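Local coordinates for possible sortase-like protein (PDB 5UUS), which is probably a membrane-associated sortase-family enzyme, class E-like, with hydrolase activity, at residues V126-G130 and Q131-D135; G152-E155 and H156-G159. All coordinates share one frame; numbering follows the deposited sequence.

Overall arrangement
Strand 117-123 leads into contact 1, where the loop 126-130 turns into helix 130-137. Helix 143-151 follows. Contact 2 lies beyond it, in the loop 152-159 that runs to strand 160-163. The two contacts come one after the other along the chain; neither encloses the other. Each is local, within continuous chain: a helix start in contact 1, two turns in contact 2. Their centres lie about 10 Å apart. R133 joins them: its NH2 bonds to the carbonyl of V157 and more weakly to that of Y154. D127 N adds a bond to the side chain of N158. These bonds tie together the loops before and after the two helices. Contact 2 packs on strand 204-216.

Contact 1. Residues V126-G130 and Q131-D135; sequences VDSSG and QQRYD
R133 lies alongside the backbone of S128 and S129. Its CB sits 3.5 Å from G130 O and 3.6 Å from S129 CA. CG is anti to the backbone N (chi1 179°), and the chain stays extended to NE, which carries it back along the loop. CD packs 3.4 Å from S128 O. The guanidinium then reaches past this carbonyl to partners beyond the turn: NE bonds to I149 O, and NH2 to V157 O. A water links the guanidinium to the same carbonyl. It donates to S128 O at 2.6 Å and accepts a weak bond from R133 NH1.

This is the N-terminal turn of helix 130-137. Y134 N bonds to G130 O at 3.1 Å, nearly straight (162°), the first sound i to i+4 bond. The bonds to S129 O from Q132 N and R133 N are weak. G130 has a positive phi (60°), which suits glycine at this bend.

S128 points its CB toward the helix. OG touches R133 CA at 3.6 Å and is hydrogen-bonded to E136 OE1, further along the helix. Q132 is extended, and its OE1 lies 3.8 Å from S128 CB at the side of the turn.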
loop_
_atom_site.group_PDB
_atom_site.type_symbol
_atom_site.label_atom_id
_atom_site.label_comp_id
_atom_site.label_asym_id
_atom_site.label_seq_id
_atom_site.Cartn_x
_atom_site.Cartn_y
_atom_site.Cartn_z
ATOM N N VAL A 126 11.849 -5.028 7.664
ATOM C CA VAL A 126 11.245 -4.996 8.985
ATOM C C VAL A 126 12.309 -5.151 10.102
ATOM O O VAL A 126 13.042 -6.128 10.124
ATOM C CB VAL A 126 10.183 -6.115 9.103
ATOM C CG1 VAL A 126 9.558 -6.124 10.490
ATOM C CG2 VAL A 126 9.112 -5.954 8.008
ATOM N N ASP A 127 12.402 -4.154 10.982
ATOM C CA ASP A 127 13.215 -4.183 12.201
ATOM C C ASP A 127 14.733 -4.158 11.958
ATOM O O ASP A 127 15.496 -3.774 12.844
ATOM C CB ASP A 127 12.869 -5.410 13.075
ATOM C CG ASP A 127 11.460 -5.363 13.643
ATOM O OD1 ASP A 127 10.852 -4.275 13.669
ATOM O OD2 ASP A 127 10.968 -6.426 14.077
ATOM N N SER A 128 15.185 -4.563 10.780
ATOM C CA SER A 128 16.621 -4.593 10.519
ATOM C C SER A 128 17.187 -3.185 10.289
ATOM O O SER A 128 16.442 -2.243 10.070
ATOM C CB SER A 128 16.920 -5.491 9.320
ATOM O OG SER A 128 16.049 -5.185 8.258
ATOM N N SER A 129 18.508 -3.048 10.382
ATOM C CA SER A 129 19.183 -1.783 10.096
ATOM C C SER A 129 20.547 -2.049 9.472
ATOM O O SER A 129 21.024 -3.190 9.465
ATOM C CB SER A 129 19.347 -0.947 11.361
ATOM O OG SER A 129 20.164 -1.636 12.294
ATOM N N GLY A 130 21.167 -1.005 8.923
ATOM C CA GLY A 130 22.521 -1.121 8.415
ATOM C C GLY A 130 22.646 -2.149 7.311
ATOM O O GLY A 130 21.824 -2.218 6.405
ATOM N N GLN A 131 23.670 -2.977 7.408
ATOM C CA GLN A 131 23.977 -3.939 6.362
ATOM C C GLN A 131 22.847 -4.917 6.097
ATOM O O GLN A 131 22.565 -5.259 4.946
ATOM C CB GLN A 131 25.253 -4.716 6.722
ATOM C CG GLN A 131 25.655 -5.744 5.669
ATOM C CD GLN A 131 26.235 -5.108 4.413
ATOM O OE1 GLN A 131 25.730 -5.309 3.300
ATOM N NE2 GLN A 131 27.307 -4.347 4.586
ATOM N N GLN A 132 22.197 -5.386 7.152
ATOM C CA GLN A 132 21.157 -6.385 6.940
ATOM C C GLN A 132 19.953 -5.788 6.222
ATOM O O GLN A 132 19.340 -6.434 5.383
ATOM C CB GLN A 132 20.720 -7.002 8.258
ATOM C CG GLN A 132 19.657 -8.066 8.095
ATOM C CD GLN A 132 19.276 -8.668 9.425
ATOM O OE1 GLN A 132 19.442 -8.039 10.470
ATOM N NE2 GLN A 132 18.777 -9.899 9.399
ATOM N N ARG A 133 19.612 -4.557 6.583
ATOM C CA ARG A 133 18.508 -3.824 5.954
ATOM C C ARG A 133 18.789 -3.630 4.462
ATOM O O ARG A 133 17.912 -3.837 3.605
ATOM C CB ARG A 133 18.322 -2.473 6.668
ATOM C CG ARG A 133 17.242 -1.548 6.139
ATOM C CD ARG A 133 16.971 -0.451 7.181
ATOM N NE ARG A 133 16.122 0.625 6.680
ATOM C CZ ARG A 133 14.793 0.613 6.682
ATOM N NH1 ARG A 133 14.145 -0.448 7.142
ATOM N NH2 ARG A 133 14.098 1.660 6.200
ATOM N N TYR A 134 20.031 -3.263 4.161
ATOM C CA TYR A 134 20.462 -3.056 2.791
ATOM C C TYR A 134 20.353 -4.342 1.980
ATOM O O TYR A 134 19.775 -4.367 0.898
ATOM C CB TYR A 134 21.904 -2.550 2.761
ATOM C CG TYR A 134 22.406 -2.262 1.358
ATOM C CD1 TYR A 134 23.260 -3.140 0.714
ATOM C CD2 TYR A 134 22.004 -1.113 0.676
ATOM C CE1 TYR A 134 23.720 -2.873 -0.560
ATOM C CE2 TYR A 134 22.460 -0.838 -0.596
ATOM C CZ TYR A 134 23.317 -1.722 -1.214
ATOM O OH TYR A 134 23.782 -1.464 -2.488
ATOM N N ASP A 135 20.923 -5.411 2.514
ATOM C CA ASP A 135 20.891 -6.692 1.841
ATOM C C ASP A 135 19.456 -7.158 1.617
ATOM O O ASP A 135 19.139 -7.738 0.578
ATOM C CB ASP A 135 21.662 -7.741 2.646
ATOM C CG ASP A 135 23.147 -7.433 2.748
ATOM O OD1 ASP A 135 23.698 -6.753 1.847
ATOM O OD2 ASP A 135 23.762 -7.892 3.736
HETATM O O HOH W 1 14.057 -2.484 8.998
#

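Contact 2. Residues G152-E155 and H156-G159; sequences GDYE and HVNG. With EDO (1,2-ethanediol), chain G; ACT (acetate ion), chain F.
Y154 O is gripped by two groups. V157 N bonds to it across the turn at 3.1 Å, a nearly straight bond (N-H...O angle 163°). This donor stands well above the carbonyl plane, 64° out of it. R133 NH2, from the start of helix 130-137, adds a weak bond to the same oxygen.

The side chains of Y154 and V157 lie side by side and point the same way. Ring atom CD2 of Y154 touches V157 CG2 at 4.1 Å. Both residues are buried. The ring packs on L174, M186 and M210, while V157 rests on M124 and H208. V157 CG2 also lies over one face of the H156 ring, offset toward its rim.

H156 has its CG between the backbone N and the carbonyl carbon (chi1 69°). This folds the imidazole back over the turn. Its CE1 meets D153 O edge-on, near the ring plane, at 3.3 Å. NE2 bonds outward to P175 O, which helps fix the ring.

At the start of the loop, E155 N bonds to G152 O at 3.1 Å. D153 pairs through OD2 with R148 in a salt bridge. Its backbone N donates to O2 of a 1,2-ethanediol at 3.2 Å. At the far end, N158 ND2 holds OXT of an acetate at 3.0 Å, while OD1 accepts from D127 N. Both small molecules probably come from the crystallisation liquor.

The chain thus makes two overlapping type I beta turns, G152 to E155 and Y154 to V157, in the connection from helix 143-151 to strand 160-163 of the sortase sheet.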
loop_
_atom_site.group_PDB
_atom_site.type_symbol
_atom_site.label_atom_id
_atom_site.label_comp_id
_atom_site.label_asym_id
_atom_site.label_seq_id
_atom_site.Cartn_x
_atom_site.Cartn_y
_atom_site.Cartn_z
ATOM N N GLY A 152 19.247 6.951 3.645
ATOM C CA GLY A 152 18.684 8.156 3.069
ATOM C C GLY A 152 17.367 8.562 3.684
ATOM O O GLY A 152 17.132 8.374 4.886
ATOM N N ASP A 153 16.496 9.135 2.859
ATOM C CA ASP A 153 15.242 9.687 3.358
ATOM C C ASP A 153 14.300 8.642 3.974
ATOM O O ASP A 153 13.376 8.985 4.698
ATOM C CB ASP A 153 14.534 10.423 2.228
ATOM C CG ASP A 153 15.345 11.608 1.720
ATOM O OD1 ASP A 153 16.147 12.172 2.492
ATOM O OD2 ASP A 153 15.188 11.977 0.552
ATOM N N TYR A 154 14.530 7.379 3.662
ATOM C CA TYR A 154 13.667 6.303 4.126
ATOM C C TYR A 154 14.362 5.431 5.190
ATOM O O TYR A 154 13.898 4.347 5.535
ATOM C CB TYR A 154 13.197 5.491 2.897
ATOM C CG TYR A 154 12.234 6.321 2.058
ATOM C CD1 TYR A 154 12.706 7.218 1.101
ATOM C CD2 TYR A 154 10.854 6.271 2.284
ATOM C CE1 TYR A 154 11.832 8.008 0.350
ATOM C CE2 TYR A 154 9.970 7.069 1.534
ATOM C CZ TYR A 154 10.474 7.929 0.577
ATOM O OH TYR A 154 9.615 8.729 -0.149
ATOM N N GLU A 155 15.480 5.916 5.718
ATOM C CA GLU A 155 16.232 5.146 6.715
ATOM C C GLU A 155 15.384 4.838 7.964
ATOM O O GLU A 155 15.418 3.730 8.490
ATOM C CB GLU A 155 17.508 5.891 7.113
ATOM C CG GLU A 155 18.161 5.305 8.374
ATOM C CD GLU A 155 19.537 5.912 8.660
ATOM O OE1 GLU A 155 19.958 6.846 7.926
ATOM O OE2 GLU A 155 20.193 5.435 9.616
ATOM N N HIS A 156 14.586 5.803 8.404
ATOM C CA HIS A 156 13.771 5.644 9.615
ATOM C C HIS A 156 12.472 4.832 9.399
ATOM O O HIS A 156 11.731 4.589 10.339
ATOM C CB HIS A 156 13.409 7.025 10.155
ATOM C CG HIS A 156 12.453 7.771 9.277
ATOM N ND1 HIS A 156 12.846 8.398 8.110
ATOM C CD2 HIS A 156 11.115 7.960 9.370
ATOM C CE1 HIS A 156 11.790 8.950 7.536
ATOM N NE2 HIS A 156 10.727 8.680 8.272
ATOM N N VAL A 157 12.185 4.426 8.170
ATOM C CA VAL A 157 10.866 3.845 7.882
ATOM C C VAL A 157 10.889 2.332 8.005
ATOM O O VAL A 157 11.466 1.646 7.175
ATOM C CB VAL A 157 10.367 4.232 6.469
ATOM C CG1 VAL A 157 8.971 3.632 6.226
ATOM C CG2 VAL A 157 10.353 5.767 6.299
ATOM N N ASN A 158 10.271 1.830 9.073
ATOM C CA ASN A 158 10.164 0.396 9.345
ATOM C C ASN A 158 9.026 -0.212 8.519
ATOM O O ASN A 158 7.945 0.359 8.460
ATOM C CB ASN A 158 9.918 0.186 10.859
ATOM C CG ASN A 158 10.231 -1.218 11.330
ATOM O OD1 ASN A 158 10.387 -2.148 10.537
ATOM N ND2 ASN A 158 10.311 -1.385 12.666
ATOM N N GLY A 159 9.259 -1.349 7.874
ATOM C CA GLY A 159 8.208 -1.993 7.088
ATOM C C GLY A 159 6.987 -2.432 7.894
ATOM O O GLY A 159 5.910 -2.565 7.336
HETATM C C1 EDO G . 18.238 12.200 -0.723
HETATM O O1 EDO G . 19.346 12.498 0.146
HETATM C C2 EDO G . 18.175 10.703 -1.057
HETATM O O2 EDO G . 17.461 9.958 -0.051
HETATM C C ACT F . 10.573 1.475 15.522
HETATM O O ACT F . 9.644 1.130 16.294
HETATM O OXT ACT F . 10.464 1.044 14.352
HETATM C CH3 ACT F . 11.730 2.337 15.975
#